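PDB 2W9J: signal recognition particle subunit srp14 from Schizosaccharomyces pombe, which is a subunit of the signal recognition particle that probably binds its 7SL RNA, the particle targeting secretory and membrane proteins cotranslationally to the endoplasmic reticulum. Local coordinates for residues 6-11 and 58-63. Residues are numbered along the deposited sequence; the frame is centred on the assembly and turned at random.
Sequences EEFLKK and ISTVVE
Phe8 of the helix stands between Ile58 and Thr60, two residues on the same side of the strand, and its ring has an aliphatic group over each face. CD1 of Ile58 lies over one face, 4.1 Å from the centroid of the Phe8 ring; over the opposite face, CG2 of Thr60 is 3.9 Å from that centroid. Both are CH-pi contacts, each displaced from the ring centre toward the rim. With CG anti to the backbone N (chi1 176°), the Phe8 side chain extends from the helix down to the strand backbone, where the ring edge meets the peptide between Ile58 and Ser59. CE1 of Phe8 comes 3.4 Å from O of Ile58, which lies in the ring plane together with N of Ser59.

Two further apolar contacts help to hold Phe8. CG1 of Ile58 is 3.7 Å from CE1 of Phe8, and at the base of the ring CB of Thr60 packs at 3.7 Å against CB of Phe8. One helical turn on, the aliphatic part of Lys11 crosses Ile58 at about a right angle, CG of Lys11 lying 4.0 Å from CG2 of Ile58, while the amine leads away from the strand.

The hydroxyl of Thr60, with OG1 anti to the backbone N (chi1 -163°), is hydrogen-bonded to O of Leu3, just before the helix, and to OD1 of Asn5, its first residue, leaving the methyl for Phe8.

The axes of segments 6-11 and 58-63, parts of helix 5-17 and strand 57-63, run roughly antiparallel (145°) and approach to 8.1 Å. Strand 57-63 pairs antiparallel with strand 45-51, and Phe8 also reaches Ala50 of that neighbour and Phe70 of helix 67-76, so the ring joins both helices to the sheet in the buried core of this alpha-beta-beta-beta-alpha fold of the SRP9/14 family.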
loop_
_atom_site.group_PDB
_atom_site.type_symbol
_atom_site.label_atom_id
_atom_site.label_comp_id
_atom_site.label_asym_id
_atom_site.label_seq_id
_atom_site.Cartn_x
_atom_site.Cartn_y
_atom_site.Cartn_z
ATOM N N GLU A 6 4.664 6.400 -3.459
ATOM C CA GLU A 6 3.690 7.251 -4.135
ATOM C C GLU A 6 2.953 6.494 -5.242
ATOM O O GLU A 6 1.766 6.695 -5.444
ATOM C CB GLU A 6 4.332 8.569 -4.616
ATOM C CG GLU A 6 4.707 9.514 -3.438
ATOM C CD GLU A 6 5.418 10.835 -3.835
ATOM O OE1 GLU A 6 6.003 10.933 -4.944
ATOM O OE2 GLU A 6 5.399 11.788 -3.010
ATOM N N GLU A 7 3.636 5.591 -5.929
ATOM C CA GLU A 7 2.972 4.737 -6.923
ATOM C C GLU A 7 2.095 3.632 -6.295
ATOM O O GLU A 7 1.044 3.301 -6.836
ATOM C CB GLU A 7 3.990 4.143 -7.910
ATOM C CG GLU A 7 3.376 3.543 -9.176
ATOM C CD GLU A 7 2.454 4.522 -9.914
ATOM O OE1 GLU A 7 2.890 5.668 -10.185
ATOM O OE2 GLU A 7 1.291 4.149 -10.223
ATOM N N PHE A 8 2.527 3.075 -5.164
ATOM C CA PHE A 8 1.760 2.040 -4.457
ATOM C C PHE A 8 0.409 2.581 -4.020
ATOM O O PHE A 8 -0.610 1.918 -4.173
ATOM C CB PHE A 8 2.535 1.566 -3.234
ATOM C CG PHE A 8 1.802 0.561 -2.377
ATOM C CD1 PHE A 8 1.972 -0.804 -2.585
ATOM C CD2 PHE A 8 1.001 0.970 -1.327
ATOM C CE1 PHE A 8 1.319 -1.733 -1.792
ATOM C CE2 PHE A 8 0.348 0.039 -0.527
ATOM C CZ PHE A 8 0.513 -1.306 -0.757
ATOM N N LEU A 9 0.411 3.789 -3.471
ATOM C CA LEU A 9 -0.812 4.460 -3.065
ATOM C C LEU A 9 -1.683 4.811 -4.258
ATOM O O LEU A 9 -2.909 4.833 -4.140
ATOM C CB LEU A 9 -0.478 5.729 -2.287
ATOM C CG LEU A 9 0.255 5.466 -0.979
ATOM C CD1 LEU A 9 0.731 6.749 -0.354
ATOM C CD2 LEU A 9 -0.611 4.675 -0.030
ATOM N N LYS A 10 -1.048 5.098 -5.394
ATOM C CA LYS A 10 -1.772 5.430 -6.613
ATOM C C LYS A 10 -2.476 4.196 -7.159
ATOM O O LYS A 10 -3.627 4.276 -7.612
ATOM C CB LYS A 10 -0.840 6.016 -7.671
ATOM C CG LYS A 10 -1.509 6.283 -9.025
ATOM C CD LYS A 10 -2.751 7.189 -8.879
ATOM C CE LYS A 10 -3.662 7.147 -10.109
ATOM N NZ LYS A 10 -5.099 7.346 -9.751
ATOM N N LYS A 11 -1.785 3.060 -7.106
ATOM C CA LYS A 11 -2.311 1.813 -7.666
ATOM C C LYS A 11 -3.311 1.150 -6.715
ATOM O O LYS A 11 -4.204 0.422 -7.153
ATOM C CB LYS A 11 -1.159 0.869 -8.048
ATOM C CG LYS A 11 -1.527 -0.235 -9.053
ATOM C CD LYS A 11 -2.173 0.306 -10.333
ATOM C CE LYS A 11 -3.214 -0.679 -10.875
ATOM N NZ LYS A 11 -4.249 -0.021 -11.725
ATOM N N ILE A 58 0.339 -5.795 -5.126
ATOM C CA ILE A 58 1.228 -4.623 -5.269
ATOM C C ILE A 58 2.155 -4.472 -4.050
ATOM O O ILE A 58 1.801 -4.872 -2.945
ATOM C CB ILE A 58 0.453 -3.310 -5.550
ATOM C CG1 ILE A 58 -0.717 -3.140 -4.569
ATOM C CG2 ILE A 58 -0.020 -3.274 -7.013
ATOM C CD1 ILE A 58 -1.270 -1.746 -4.509
ATOM N N SER A 59 3.345 -3.916 -4.255
ATOM C CA SER A 59 4.390 -3.936 -3.226
ATOM C C SER A 59 5.106 -2.622 -3.118
ATOM O O SER A 59 5.307 -1.939 -4.124
ATOM C CB SER A 59 5.458 -4.947 -3.577
ATOM O OG SER A 59 4.943 -6.249 -3.590
ATOM N N THR A 60 5.531 -2.298 -1.900
ATOM C CA THR A 60 6.414 -1.164 -1.670
ATOM C C THR A 60 7.221 -1.350 -0.389
ATOM O O THR A 60 6.802 -2.080 0.521
ATOM C CB THR A 60 5.633 0.179 -1.665
ATOM O OG1 THR A 60 6.550 1.265 -1.827
ATOM C CG2 THR A 60 4.805 0.367 -0.397
ATOM N N VAL A 61 8.395 -0.731 -0.328
ATOM C CA VAL A 61 9.181 -0.765 0.895
ATOM C C VAL A 61 9.107 0.587 1.581
ATOM O O VAL A 61 9.527 1.612 1.024
ATOM C CB VAL A 61 10.645 -1.163 0.659
ATOM C CG1 VAL A 61 11.431 -1.066 1.954
ATOM C CG2 VAL A 61 10.729 -2.584 0.111
ATOM N N VAL A 62 8.565 0.572 2.795
ATOM C CA VAL A 62 8.414 1.781 3.584
ATOM C C VAL A 62 9.500 1.884 4.649
ATOM O O VAL A 62 9.620 1.021 5.520
ATOM C CB VAL A 62 7.010 1.876 4.226
ATOM C CG1 VAL A 62 6.826 3.238 4.862
ATOM C CG2 VAL A 62 5.924 1.635 3.171
ATOM N N GLU A 63 10.281 2.957 4.570
ATOM C CA GLU A 63 11.363 3.207 5.517
ATOM C C GLU A 63 10.803 3.720 6.836
ATOM O O GLU A 63 9.859 4.507 6.832
ATOM C CB GLU A 63 12.371 4.192 4.921
ATOM C CG GLU A 63 13.013 3.679 3.617
ATOM C CD GLU A 63 14.493 4.038 3.507
ATOM O OE1 GLU A 63 14.918 5.059 4.094
ATOM O OE2 GLU A 63 15.237 3.298 2.831
#